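Local coordinates for protein glycosyl hydrolase BlGH5_18 (PDB 7LQX) that probably hydrolyses glycosidic bonds of N-glycans, as a glycosidase of family GH5, subfamily 18, from a gut bifidobacterium, at residues A[110-114]-A[322-328]; A[237-243]-A[385-391]; A[315-319]-A[336-341]; A[363-369]-A[401-407]. One frame throughout, in Å; residues are numbered along the deposited sequence.

Interaction 1 of 4, residues A[110-114]-A[322-328]; sequences LSSFD and SDFPPFE. With EDO (1,2-ethanediol), chain E; SO4 (sulfate ion), chain G; EDO (1,2-ethanediol), chain D.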
loop_
_atom_site.group_PDB
_atom_site.type_symbol
_atom_site.label_atom_id
_atom_site.label_comp_id
_atom_site.label_asym_id
_atom_site.label_seq_id
_atom_site.Cartn_x
_atom_site.Cartn_y
_atom_site.Cartn_z
ATOM N N LEU A 110 0.230 -10.772 4.991
ATOM C CA LEU A 110 -0.825 -11.772 5.120
ATOM C C LEU A 110 -0.993 -12.553 3.826
ATOM O O LEU A 110 -1.332 -11.983 2.786
ATOM C CB LEU A 110 -2.155 -11.102 5.475
ATOM C CG LEU A 110 -2.243 -10.474 6.860
ATOM C CD1 LEU A 110 -3.353 -9.439 6.917
ATOM C CD2 LEU A 110 -2.470 -11.542 7.912
ATOM N N SER A 111 -0.792 -13.864 3.902
ATOM C CA SER A 111 -1.159 -14.804 2.845
ATOM C C SER A 111 -0.639 -14.384 1.472
ATOM O O SER A 111 -1.364 -14.405 0.473
ATOM C CB SER A 111 -2.669 -15.037 2.806
ATOM O OG SER A 111 -3.158 -15.421 4.071
ATOM N N SER A 112 0.649 -14.047 1.426
ATOM C CA SER A 112 1.447 -13.707 0.243
ATOM C C SER A 112 1.436 -12.218 -0.083
ATOM O O SER A 112 2.193 -11.793 -0.955
ATOM C CB SER A 112 1.070 -14.502 -1.021
ATOM O OG SER A 112 -0.019 -13.925 -1.725
ATOM N N PHE A 113 0.583 -11.427 0.562
ATOM C CA PHE A 113 0.443 -10.007 0.258
ATOM C C PHE A 113 1.112 -9.154 1.327
ATOM O O PHE A 113 0.910 -9.375 2.524
ATOM C CB PHE A 113 -1.030 -9.623 0.187
ATOM C CG PHE A 113 -1.790 -10.295 -0.924
ATOM C CD1 PHE A 113 -1.796 -9.755 -2.203
ATOM C CD2 PHE A 113 -2.501 -11.461 -0.696
ATOM C CE1 PHE A 113 -2.487 -10.361 -3.222
ATOM C CE2 PHE A 113 -3.207 -12.058 -1.716
ATOM C CZ PHE A 113 -3.195 -11.515 -2.978
ATOM N N ASP A 114 1.896 -8.175 0.891
ATOM C CA ASP A 114 2.449 -7.157 1.771
ATOM C C ASP A 114 1.513 -5.953 1.803
ATOM O O ASP A 114 1.097 -5.458 0.753
ATOM C CB ASP A 114 3.803 -6.658 1.258
ATOM C CG ASP A 114 4.961 -7.603 1.519
ATOM O OD1 ASP A 114 4.830 -8.591 2.282
ATOM O OD2 ASP A 114 6.026 -7.311 0.925
ATOM N N SER A 322 -8.688 -12.841 -6.130
ATOM C CA SER A 322 -7.674 -13.396 -7.010
ATOM C C SER A 322 -6.265 -13.184 -6.466
ATOM O O SER A 322 -6.033 -12.467 -5.483
ATOM C CB SER A 322 -7.776 -12.769 -8.408
ATOM O OG SER A 322 -9.052 -12.993 -8.983
ATOM N N ASP A 323 -5.315 -13.841 -7.134
ATOM C CA ASP A 323 -3.885 -13.743 -6.903
ATOM C C ASP A 323 -3.429 -14.443 -5.631
ATOM O O ASP A 323 -2.233 -14.451 -5.364
ATOM C CB ASP A 323 -3.353 -12.302 -6.973
ATOM C CG ASP A 323 -3.592 -11.672 -8.334
ATOM O OD1 ASP A 323 -3.408 -12.360 -9.359
ATOM O OD2 ASP A 323 -3.989 -10.497 -8.377
ATOM N N PHE A 324 -4.327 -15.047 -4.866
ATOM C CA PHE A 324 -3.876 -15.896 -3.790
ATOM C C PHE A 324 -3.341 -17.198 -4.376
ATOM O O PHE A 324 -3.943 -17.746 -5.307
ATOM C CB PHE A 324 -5.030 -16.302 -2.881
ATOM C CG PHE A 324 -5.494 -15.241 -1.950
ATOM C CD1 PHE A 324 -6.398 -14.293 -2.361
ATOM C CD2 PHE A 324 -5.048 -15.207 -0.643
ATOM C CE1 PHE A 324 -6.844 -13.329 -1.494
ATOM C CE2 PHE A 324 -5.493 -14.247 0.225
ATOM C CZ PHE A 324 -6.392 -13.308 -0.193
ATOM N N PRO A 325 -2.261 -17.747 -3.829
ATOM C CA PRO A 325 -1.967 -19.161 -4.075
ATOM C C PRO A 325 -3.230 -19.962 -3.828
ATOM O O PRO A 325 -3.891 -19.767 -2.798
ATOM C CB PRO A 325 -0.880 -19.483 -3.040
ATOM C CG PRO A 325 -0.208 -18.162 -2.779
ATOM C CD PRO A 325 -1.314 -17.133 -2.880
ATOM N N PRO A 326 -3.639 -20.811 -4.770
ATOM C CA PRO A 326 -4.986 -21.403 -4.685
ATOM C C PRO A 326 -5.325 -22.059 -3.356
ATOM O O PRO A 326 -6.457 -21.913 -2.880
ATOM C CB PRO A 326 -4.990 -22.410 -5.846
ATOM C CG PRO A 326 -4.088 -21.772 -6.860
ATOM C CD PRO A 326 -2.994 -21.090 -6.071
ATOM N N PHE A 327 -4.391 -22.786 -2.748
ATOM C CA PHE A 327 -4.690 -23.474 -1.494
ATOM C C PHE A 327 -5.121 -22.514 -0.391
ATOM O O PHE A 327 -5.786 -22.943 0.560
ATOM C CB PHE A 327 -3.477 -24.290 -1.039
ATOM C CG PHE A 327 -2.409 -23.471 -0.386
ATOM C CD1 PHE A 327 -1.457 -22.800 -1.137
ATOM C CD2 PHE A 327 -2.353 -23.368 0.991
ATOM C CE1 PHE A 327 -0.480 -22.041 -0.525
ATOM C CE2 PHE A 327 -1.378 -22.616 1.599
ATOM C CZ PHE A 327 -0.435 -21.959 0.840
ATOM N N GLU A 328 -4.737 -21.235 -0.471
ATOM C CA GLU A 328 -5.089 -20.304 0.592
ATOM C C GLU A 328 -6.590 -20.222 0.773
ATOM O O GLU A 328 -7.077 -20.003 1.886
ATOM C CB GLU A 328 -4.544 -18.907 0.293
ATOM C CG GLU A 328 -3.034 -18.805 0.316
ATOM C CD GLU A 328 -2.445 -18.531 1.695
ATOM O OE1 GLU A 328 -3.189 -18.470 2.700
ATOM O OE2 GLU A 328 -1.210 -18.374 1.767
HETATM C C1 EDO E . -0.029 -19.455 4.960
HETATM O O1 EDO E . 0.069 -19.605 3.542
HETATM C C2 EDO E . -1.454 -19.090 5.362
HETATM O O2 EDO E . -1.887 -17.920 4.658
HETATM S S SO4 G . -6.553 -16.604 -9.431
HETATM O O1 SO4 G . -7.273 -16.524 -10.699
HETATM O O2 SO4 G . -5.599 -15.508 -9.370
HETATM O O3 SO4 G . -7.511 -16.538 -8.327
HETATM O O4 SO4 G . -5.813 -17.859 -9.345
HETATM C C1 EDO D . -0.382 -16.671 7.891
HETATM O O1 EDO D . 0.643 -16.154 8.741
HETATM C C2 EDO D . -0.925 -15.522 7.047
HETATM O O2 EDO D . 0.164 -14.961 6.294
#
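Ser111 and Glu328 meet largely through a small guest, a 1,2-ethanediol probably taken up from the crystallisation liquor. The fold is a (beta/alpha)8 barrel. Ser111 and Ser112 are the central pair of a type I' turn that closes a tight hairpin after the third barrel strand. Residues 322-328 lie in the long loop after the last one. Ethanediol O1 donates to Glu328 OE2 at 2.5 Å and O2 lies 2.4 Å from Glu328 OE1, both very short separations, so the diol's detailed placing is uncertain. Ser111 OG is 2.9 Å from the same O2; its direct bond to Glu328 OE1 is weak, at 3.3 Å, and competes with the ethanediol for one proton. Asn162, just after the fourth barrel strand, and Glu276, near the end of the seventh, also hold bound ethanediol. GH5 enzymes carry their two catalytic glutamates at the ends of these strands, so the turn probably lies at the rim of the substrate cleft.

Two phenylalanines form a T-shaped stack. Phe113 points CE2 at the centre of the Phe324 face, 3.6 Å above its plane, with the rings inclined at 70°. Its CG stands anti to the carbonyl carbon (chi1 -64°), which swings the ring toward 322-328. Ser111 CB touches the Phe324 edge, while Trp36 and His329 pack edge-to-face with the same ring.

The contact also borders the second subunit: Asp323 makes a salt bridge to Arg76, and Ser112 OG a bond to His124, both of that subunit. Ser112 OG also donates to Ser111 O at 2.6 Å, on a lone pair in the carbonyl plane.

Interaction 2 of 4, residues A[237-243]-A[385-391]; sequences NGTAQGY and PGGSIFE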
loop_
_atom_site.group_PDB
_atom_site.type_symbol
_atom_site.label_atom_id
_atom_site.label_comp_id
_atom_site.label_asym_id
_atom_site.label_seq_id
_atom_site.Cartn_x
_atom_site.Cartn_y
_atom_site.Cartn_z
ATOM N N ASN A 237 6.497 -26.416 3.668
ATOM C CA ASN A 237 7.870 -25.941 3.723
ATOM C C ASN A 237 8.896 -26.984 3.312
ATOM O O ASN A 237 10.084 -26.815 3.617
ATOM C CB ASN A 237 8.191 -25.470 5.145
ATOM C CG ASN A 237 8.217 -26.609 6.156
ATOM O OD1 ASN A 237 8.015 -27.775 5.824
ATOM N ND2 ASN A 237 8.482 -26.260 7.409
ATOM N N GLY A 238 8.476 -28.050 2.638
ATOM C CA GLY A 238 9.352 -29.131 2.257
ATOM C C GLY A 238 9.099 -30.409 3.018
ATOM O O GLY A 238 9.560 -31.472 2.591
ATOM N N THR A 239 8.380 -30.338 4.137
ATOM C CA THR A 239 8.157 -31.532 4.936
ATOM C C THR A 239 7.232 -32.503 4.213
ATOM O O THR A 239 7.561 -33.681 4.051
ATOM C CB THR A 239 7.598 -31.149 6.304
ATOM O OG1 THR A 239 8.526 -30.283 6.966
ATOM C CG2 THR A 239 7.397 -32.376 7.144
ATOM N N ALA A 240 6.069 -32.031 3.766
ATOM C CA ALA A 240 5.175 -32.913 3.023
ATOM C C ALA A 240 5.820 -33.374 1.724
ATOM O O ALA A 240 5.698 -34.544 1.341
ATOM C CB ALA A 240 3.848 -32.219 2.743
ATOM N N GLN A 241 6.517 -32.472 1.033
ATOM C CA GLN A 241 7.106 -32.831 -0.250
ATOM C C GLN A 241 8.214 -33.864 -0.084
ATOM O O GLN A 241 8.303 -34.822 -0.864
ATOM C CB GLN A 241 7.658 -31.585 -0.938
ATOM C CG GLN A 241 6.618 -30.520 -1.246
ATOM C CD GLN A 241 6.560 -29.423 -0.207
ATOM O OE1 GLN A 241 6.626 -29.678 0.993
ATOM N NE2 GLN A 241 6.428 -28.191 -0.662
ATOM N N GLY A 242 9.078 -33.676 0.911
ATOM C CA GLY A 242 10.243 -34.530 1.046
ATOM C C GLY A 242 9.959 -35.864 1.697
ATOM O O GLY A 242 10.588 -36.869 1.351
ATOM N N TYR A 243 9.025 -35.901 2.652
ATOM C CA TYR A 243 8.710 -37.127 3.371
ATOM C C TYR A 243 7.389 -37.752 2.964
ATOM O O TYR A 243 7.198 -38.951 3.200
ATOM C CB TYR A 243 8.705 -36.879 4.886
ATOM C CG TYR A 243 10.023 -36.341 5.348
ATOM C CD1 TYR A 243 11.108 -37.183 5.525
ATOM C CD2 TYR A 243 10.201 -34.986 5.565
ATOM C CE1 TYR A 243 12.326 -36.696 5.919
ATOM C CE2 TYR A 243 11.416 -34.494 5.963
ATOM C CZ TYR A 243 12.475 -35.351 6.127
ATOM O OH TYR A 243 13.680 -34.834 6.521
ATOM N N PRO A 385 13.628 -29.068 7.331
ATOM C CA PRO A 385 13.229 -30.314 6.660
ATOM C C PRO A 385 14.328 -30.866 5.760
ATOM O O PRO A 385 14.851 -30.170 4.888
ATOM C CB PRO A 385 11.989 -29.894 5.857
ATOM C CG PRO A 385 11.425 -28.741 6.616
ATOM C CD PRO A 385 12.623 -27.998 7.163
ATOM N N GLY A 386 14.665 -32.139 5.976
ATOM C CA GLY A 386 15.761 -32.783 5.286
ATOM C C GLY A 386 17.101 -32.658 5.974
ATOM O O GLY A 386 18.070 -33.284 5.531
ATOM N N GLY A 387 17.186 -31.859 7.044
ATOM C CA GLY A 387 18.430 -31.654 7.751
ATOM C C GLY A 387 18.719 -32.755 8.751
ATOM O O GLY A 387 17.863 -33.559 9.115
ATOM N N SER A 388 19.965 -32.775 9.233
ATOM C CA SER A 388 20.412 -33.865 10.091
ATOM C C SER A 388 19.768 -33.822 11.474
ATOM O O SER A 388 19.443 -34.873 12.036
ATOM C CB SER A 388 21.937 -33.830 10.195
ATOM O OG SER A 388 22.396 -32.514 10.455
ATOM N N ILE A 389 19.609 -32.635 12.063
ATOM C CA ILE A 389 18.934 -32.540 13.357
ATOM C C ILE A 389 17.477 -32.959 13.214
ATOM O O ILE A 389 16.949 -33.744 14.010
ATOM C CB ILE A 389 19.043 -31.113 13.922
ATOM C CG1 ILE A 389 20.488 -30.754 14.272
ATOM C CG2 ILE A 389 18.144 -30.958 15.149
ATOM C CD1 ILE A 389 21.062 -31.503 15.480
ATOM N N PHE A 390 16.804 -32.415 12.196
ATOM C CA PHE A 390 15.417 -32.751 11.897
ATOM C C PHE A 390 15.237 -34.254 11.807
ATOM O O PHE A 390 14.366 -34.827 12.467
ATOM C CB PHE A 390 15.073 -32.066 10.568
ATOM C CG PHE A 390 13.613 -32.100 10.173
ATOM C CD1 PHE A 390 13.067 -33.222 9.566
ATOM C CD2 PHE A 390 12.810 -30.985 10.349
ATOM C CE1 PHE A 390 11.733 -33.242 9.175
ATOM C CE2 PHE A 390 11.479 -31.000 9.947
ATOM C CZ PHE A 390 10.942 -32.132 9.371
ATOM N N GLU A 391 16.083 -34.924 11.023
ATOM C CA GLU A 391 15.895 -36.355 10.795
ATOM C C GLU A 391 16.244 -37.195 12.016
ATOM O O GLU A 391 15.581 -38.206 12.270
ATOM C CB GLU A 391 16.652 -36.782 9.542
ATOM C CG GLU A 391 16.049 -36.110 8.312
ATOM C CD GLU A 391 16.506 -36.661 6.981
ATOM O OE1 GLU A 391 17.541 -37.357 6.915
ATOM O OE2 GLU A 391 15.813 -36.373 5.985
#
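The short helix 239-243 meets the N-terminal end of helix 388-399, and Tyr243, the last residue of the former, reaches across to Gly386, Phe390 and Glu391. Its hydroxyl donates to Glu391 OE2 at 2.7 Å, using the anti lone pair of that oxygen. The same Tyr243 OH accepts from Gly386 N at 2.9 Å, but the N-H angle of 126° marks this bond as weak. Both partners lie near the plane of the tyrosine ring, at its edge. Tyr243 and Phe390 run nearly parallel, 13° between planes, yet are slid so far apart that they barely overlap; CE2 of Tyr243 and CE1 of Phe390 touch at 3.5 Å. A phenylalanine in place of Tyr243 removes the hydroxyl, which would probably leave the Glu391 carboxylate freer to turn and Gly386 N without its weak acceptor.

Helix 239-243 follows the sixth strand of the (beta/alpha)8 barrel, whereas helix 388-399 belongs to the smaller C-terminal alpha/beta domain, so the contact joins barrel to appendage. Pro385 is the wedge between them. Its CG sits 3.3 Å from Thr239 OG1, and its CA lies 3.7 Å above the centre of the Phe390 ring, which CG anti to the backbone N (chi1 -171°) lays back against the proline. Asn237 OD1 accepts from Thr239 N at 3.1 Å in an Asx turn and from Thr239 OG1 at 2.8 Å; the second bond holds the threonine hydroxyl beside Pro385.

Interaction 3 of 4, residues A[315-319]-A[336-341]; sequences HDVDS and EHGNIK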
loop_
_atom_site.group_PDB
_atom_site.type_symbol
_atom_site.label_atom_id
_atom_site.label_comp_id
_atom_site.label_asym_id
_atom_site.label_seq_id
_atom_site.Cartn_x
_atom_site.Cartn_y
_atom_site.Cartn_z
ATOM N N HIS A 315 -12.240 -19.127 8.378
ATOM C CA HIS A 315 -13.117 -19.094 7.212
ATOM C C HIS A 315 -12.321 -19.108 5.915
ATOM O O HIS A 315 -11.325 -18.398 5.776
ATOM C CB HIS A 315 -14.001 -17.829 7.264
ATOM C CG HIS A 315 -15.028 -17.854 8.352
ATOM N ND1 HIS A 315 -14.723 -17.641 9.682
ATOM C CD2 HIS A 315 -16.359 -18.093 8.304
ATOM C CE1 HIS A 315 -15.827 -17.732 10.400
ATOM N NE2 HIS A 315 -16.833 -18.014 9.592
ATOM N N ASP A 316 -12.782 -19.922 4.963
ATOM C CA ASP A 316 -12.209 -19.927 3.623
ATOM C C ASP A 316 -12.169 -18.508 3.060
ATOM O O ASP A 316 -12.980 -17.649 3.421
ATOM C CB ASP A 316 -13.058 -20.798 2.690
ATOM C CG ASP A 316 -12.782 -22.284 2.833
ATOM O OD1 ASP A 316 -11.882 -22.674 3.598
ATOM O OD2 ASP A 316 -13.494 -23.072 2.173
ATOM N N VAL A 317 -11.202 -18.253 2.184
ATOM C CA VAL A 317 -11.117 -16.963 1.505
ATOM C C VAL A 317 -12.056 -16.974 0.309
ATOM O O VAL A 317 -12.010 -17.889 -0.520
ATOM C CB VAL A 317 -9.678 -16.669 1.055
ATOM C CG1 VAL A 317 -9.598 -15.283 0.424
ATOM C CG2 VAL A 317 -8.718 -16.801 2.216
ATOM N N ASP A 318 -12.900 -15.952 0.213
ATOM C CA ASP A 318 -13.860 -15.831 -0.874
ATOM C C ASP A 318 -13.233 -16.157 -2.224
ATOM O O ASP A 318 -12.181 -15.626 -2.585
ATOM C CB ASP A 318 -14.385 -14.396 -0.878
ATOM C CG ASP A 318 -15.701 -14.261 -1.593
ATOM O OD1 ASP A 318 -15.762 -14.586 -2.796
ATOM O OD2 ASP A 318 -16.675 -13.837 -0.940
ATOM N N SER A 319 -13.910 -17.034 -2.984
ATOM C CA SER A 319 -13.418 -17.450 -4.292
ATOM C C SER A 319 -13.395 -16.309 -5.301
ATOM O O SER A 319 -12.760 -16.438 -6.351
ATOM C CB SER A 319 -14.277 -18.594 -4.852
ATOM O OG SER A 319 -15.625 -18.193 -5.052
ATOM N N GLU A 336 -16.716 -20.712 2.431
ATOM C CA GLU A 336 -16.945 -19.305 2.116
ATOM C C GLU A 336 -18.406 -18.903 2.224
ATOM O O GLU A 336 -18.722 -17.721 2.032
ATOM C CB GLU A 336 -16.417 -18.963 0.719
ATOM C CG GLU A 336 -17.231 -19.557 -0.436
ATOM C CD GLU A 336 -16.821 -19.004 -1.786
ATOM O OE1 GLU A 336 -16.335 -17.857 -1.831
ATOM O OE2 GLU A 336 -16.993 -19.701 -2.810
ATOM N N HIS A 337 -19.309 -19.840 2.504
ATOM C CA HIS A 337 -20.696 -19.519 2.802
ATOM C C HIS A 337 -21.022 -19.697 4.277
ATOM O O HIS A 337 -22.191 -19.599 4.663
ATOM C CB HIS A 337 -21.617 -20.337 1.902
ATOM C CG HIS A 337 -21.395 -20.077 0.445
ATOM N ND1 HIS A 337 -21.830 -18.929 -0.180
ATOM C CD2 HIS A 337 -20.763 -20.805 -0.505
ATOM C CE1 HIS A 337 -21.490 -18.968 -1.456
ATOM N NE2 HIS A 337 -20.838 -20.095 -1.678
ATOM N N GLY A 338 -20.011 -19.934 5.110
ATOM C CA GLY A 338 -20.177 -19.961 6.542
ATOM C C GLY A 338 -20.485 -21.310 7.142
ATOM O O GLY A 338 -20.753 -21.384 8.346
ATOM N N ASN A 339 -20.441 -22.377 6.360
ATOM C CA ASN A 339 -20.848 -23.691 6.833
ATOM C C ASN A 339 -19.656 -24.545 7.213
ATOM O O ASN A 339 -18.616 -24.520 6.551
ATOM C CB ASN A 339 -21.675 -24.367 5.753
ATOM C CG ASN A 339 -22.920 -23.588 5.449
ATOM O OD1 ASN A 339 -23.628 -23.173 6.366
ATOM N ND2 ASN A 339 -23.173 -23.328 4.175
ATOM N N ILE A 340 -19.812 -25.290 8.308
ATOM C CA ILE A 340 -18.698 -26.043 8.863
ATOM C C ILE A 340 -18.217 -27.094 7.872
ATOM O O ILE A 340 -19.010 -27.749 7.181
ATOM C CB ILE A 340 -19.134 -26.667 10.200
ATOM C CG1 ILE A 340 -17.923 -27.191 10.969
ATOM C CG2 ILE A 340 -20.143 -27.787 9.983
ATOM C CD1 ILE A 340 -18.266 -27.742 12.349
ATOM N N LYS A 341 -16.917 -27.252 7.799
ATOM C CA LYS A 341 -16.275 -28.257 6.975
ATOM C C LYS A 341 -15.849 -29.440 7.825
ATOM O O LYS A 341 -15.786 -29.350 9.056
ATOM C CB LYS A 341 -15.044 -27.649 6.294
ATOM C CG LYS A 341 -15.388 -26.487 5.381
ATOM C CD LYS A 341 -14.188 -25.635 4.987
ATOM C CE LYS A 341 -13.136 -26.414 4.219
ATOM N NZ LYS A 341 -11.947 -25.562 3.927
HETATM O O HOH W 1 -19.181 -19.253 9.932
HETATM O O HOH W 2 -15.168 -21.984 0.481
HETATM O O HOH W 3 -13.027 -25.273 0.996
HETATM O O HOH W 4 -17.060 -15.439 1.602
#
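A polar surface contact joins Asp316 and Ser319 to Lys341 and Glu336, the two ends of the long loop between barrel strand 306-312 and helix 342-354. Lys341 NZ comes from the direction opposite to Asp316 and forms a salt bridge on the syn side of OD1, at 2.9 Å; its bond to OD2 is weak. Gly332 takes part as well, giving its N to Asp316 OD1 and its O to the lysine. One water links Asp316 OD2 to Glu336 N, and another links OD2 to Lys341 NZ.

This is the last beta-to-alpha connection of the (beta/alpha)8 barrel, and Lys341 occupies the N-cap position of the helix that follows. Toward the other end, Ser319 N meets Glu336 OE1 at 2.8 Å in a nearly straight bond (170°), but from 39° above the carboxylate plane. In one of its two conformers Ser319 OG can also donate to Glu336 OE2, a less certain bond. With an alanine in place of Glu336, Ser319 N loses this acceptor and its backbone would probably be less firmly held. Asp318 OD1 stands 3.5 Å from Glu336 OE1, a close acceptor pair whose repulsion Arg320, salt-bridged to Asp318 OD2, is likely to ease.

Interaction 4 of 4, residues A[363-369]-A[401-407]; sequences NDAAVVI and ARPTLVT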
loop_
_atom_site.group_PDB
_atom_site.type_symbol
_atom_site.label_atom_id
_atom_site.label_comp_id
_atom_site.label_asym_id
_atom_site.label_seq_id
_atom_site.Cartn_x
_atom_site.Cartn_y
_atom_site.Cartn_z
ATOM N N ASN A 363 10.628 -35.947 28.868
ATOM C CA ASN A 363 11.174 -36.448 27.617
ATOM C C ASN A 363 12.420 -37.256 27.916
ATOM O O ASN A 363 13.317 -36.769 28.606
ATOM C CB ASN A 363 11.575 -35.274 26.733
ATOM C CG ASN A 363 10.390 -34.477 26.281
ATOM O OD1 ASN A 363 9.965 -33.527 26.940
ATOM N ND2 ASN A 363 9.837 -34.856 25.137
ATOM N N ASP A 364 12.490 -38.466 27.365
ATOM C CA ASP A 364 13.558 -39.387 27.721
ATOM C C ASP A 364 14.852 -39.129 26.966
ATOM O O ASP A 364 15.931 -39.447 27.485
ATOM C CB ASP A 364 13.115 -40.818 27.408
ATOM C CG ASP A 364 11.937 -41.261 28.242
ATOM O OD1 ASP A 364 12.030 -41.183 29.485
ATOM O OD2 ASP A 364 10.922 -41.689 27.653
ATOM N N ALA A 365 14.767 -38.612 25.748
ATOM C CA ALA A 365 15.919 -38.478 24.877
ATOM C C ALA A 365 15.971 -37.065 24.329
ATOM O O ALA A 365 14.958 -36.365 24.264
ATOM C CB ALA A 365 15.844 -39.465 23.707
ATOM N N ALA A 366 17.167 -36.647 23.928
ATOM C CA ALA A 366 17.305 -35.362 23.265
ATOM C C ALA A 366 18.402 -35.412 22.214
ATOM O O ALA A 366 19.436 -36.060 22.408
ATOM C CB ALA A 366 17.597 -34.221 24.249
ATOM N N VAL A 367 18.148 -34.732 21.098
ATOM C CA VAL A 367 19.163 -34.442 20.095
ATOM C C VAL A 367 19.856 -33.142 20.488
ATOM O O VAL A 367 19.193 -32.169 20.878
ATOM C CB VAL A 367 18.546 -34.349 18.691
ATOM C CG1 VAL A 367 19.639 -34.117 17.660
ATOM C CG2 VAL A 367 17.759 -35.620 18.354
ATOM N N VAL A 368 21.185 -33.140 20.399
ATOM C CA VAL A 368 22.008 -32.017 20.837
ATOM C C VAL A 368 22.326 -31.106 19.658
ATOM O O VAL A 368 22.842 -31.554 18.629
ATOM C CB VAL A 368 23.306 -32.527 21.493
ATOM C CG1 VAL A 368 24.160 -31.357 21.914
ATOM C CG2 VAL A 368 22.993 -33.420 22.680
ATOM N N ILE A 369 22.068 -29.816 19.840
ATOM C CA ILE A 369 22.337 -28.780 18.849
ATOM C C ILE A 369 23.510 -27.944 19.345
ATOM O O ILE A 369 23.402 -27.262 20.370
ATOM C CB ILE A 369 21.101 -27.889 18.645
ATOM C CG1 ILE A 369 19.905 -28.701 18.155
ATOM C CG2 ILE A 369 21.395 -26.776 17.656
ATOM C CD1 ILE A 369 18.583 -27.940 18.176
ATOM N N ALA A 401 10.746 -42.586 21.576
ATOM C CA ALA A 401 11.653 -42.122 22.619
ATOM C C ALA A 401 11.246 -40.781 23.209
ATOM O O ALA A 401 11.941 -40.281 24.101
ATOM C CB ALA A 401 13.080 -42.019 22.078
ATOM N N ARG A 402 10.155 -40.190 22.730
ATOM C CA ARG A 402 9.679 -38.894 23.197
ATOM C C ARG A 402 10.813 -37.868 23.203
ATOM O O ARG A 402 11.102 -37.255 24.229
ATOM C CB ARG A 402 9.062 -38.991 24.586
ATOM C CG ARG A 402 7.709 -39.659 24.653
ATOM C CD ARG A 402 7.147 -39.571 26.080
ATOM N NE ARG A 402 6.987 -38.192 26.553
ATOM C CZ ARG A 402 6.011 -37.381 26.150
ATOM N NH1 ARG A 402 5.120 -37.809 25.269
ATOM N NH2 ARG A 402 5.924 -36.146 26.622
ATOM N N PRO A 403 11.484 -37.668 22.072
ATOM C CA PRO A 403 12.646 -36.782 22.083
ATOM C C PRO A 403 12.270 -35.320 22.237
ATOM O O PRO A 403 11.234 -34.848 21.755
ATOM C CB PRO A 403 13.283 -37.016 20.707
ATOM C CG PRO A 403 12.100 -37.368 19.820
ATOM C CD PRO A 403 11.220 -38.221 20.725
ATOM N N THR A 404 13.169 -34.595 22.881
ATOM C CA THR A 404 13.214 -33.146 22.778
ATOM C C THR A 404 14.528 -32.765 22.097
ATOM O O THR A 404 15.247 -33.611 21.569
ATOM C CB THR A 404 12.989 -32.502 24.145
ATOM O OG1 THR A 404 12.844 -31.084 23.990
ATOM C CG2 THR A 404 14.136 -32.793 25.117
ATOM N N LEU A 405 14.815 -31.472 22.088
ATOM C CA LEU A 405 16.077 -30.947 21.588
ATOM C C LEU A 405 16.710 -30.116 22.686
ATOM O O LEU A 405 16.013 -29.391 23.395
ATOM C CB LEU A 405 15.878 -30.100 20.332
ATOM C CG LEU A 405 15.402 -31.027 19.200
ATOM C CD1 LEU A 405 13.966 -30.729 18.794
ATOM C CD2 LEU A 405 16.344 -31.053 18.005
ATOM N N VAL A 406 18.028 -30.217 22.814
ATOM C CA VAL A 406 18.761 -29.413 23.781
ATOM C C VAL A 406 19.978 -28.816 23.090
ATOM O O VAL A 406 20.470 -29.335 22.085
ATOM C CB VAL A 406 19.195 -30.212 25.027
ATOM C CG1 VAL A 406 17.990 -30.789 25.746
ATOM C CG2 VAL A 406 20.184 -31.302 24.653
ATOM N N THR A 407 20.459 -27.702 23.635
ATOM C CA THR A 407 21.708 -27.158 23.140
ATOM C C THR A 407 22.895 -27.899 23.754
ATOM O O THR A 407 22.780 -28.615 24.758
ATOM C CB THR A 407 21.848 -25.678 23.487
ATOM O OG1 THR A 407 22.039 -25.551 24.901
ATOM C CG2 THR A 407 20.626 -24.890 23.032
#
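Leu405 forms the apolar centre on one face of the strand pair, its CD2 lying 3.8 Å from Ile369 CD1 and 4.0 Å from Val367 CB. Ile389 and Leu396 of helix 388-399 pack on Val367, and Ile389 also covers Leu405. On the reverse face Ala366 CB meets Val406 CG1 at 3.8 Å, with Val368 beside them and Leu425 of the third strand against all three.

Strands 365-369 and 403-407 run parallel, their axes at 35°, joined through helix 388-399 as a beta-alpha-beta crossover; 403-407 is an edge strand of the small C-terminal sheet. The register is evident from the bonding: Val367 N gives to Thr404 O (3.1 Å) and Val367 O takes from Val406 N (3.0 Å), so Val367 pairs with Leu405. Thr404 N to Ala365 O (2.9 Å) and Ile369 N to Val406 O (2.8 Å) extend the ladder both ways.

At the polar end, CG of Asn363 anti to the carbonyl carbon (chi1 -67°) carries the amide across to 401-407, where ND2 donates to Arg402 O at 2.9 Å. The acceptor is in the amide plane, but the donor rises 54° above the carbonyl plane. Asn363 OD1 is held by Arg262, and the Arg402 guanidinium turns to the carbonyls of Gln302, Gly361 and Gly362.

In the fold
From the N terminus, interaction 1 opens first, on the hairpin after the third barrel strand, and closes more than 200 residues later in the loop after the eighth. Before it closes, interaction 2 opens beyond the sixth strand, so the two cross. Interaction 3 closes the base of the eighth loop and crosses interaction 1, touching it where Val317 packs on Phe324; it falls wholly within the span of interaction 2. Interaction 4 opens after interactions 1 and 3 have closed and crosses interaction 2, since helix 388-399 lies between its strands; Ile389 of interaction 2 also reaches Val368 and Ile369. Interactions 1 and 3 tie barrel loops, 4 builds the C-terminal domain, and 2 fastens that domain to the barrel.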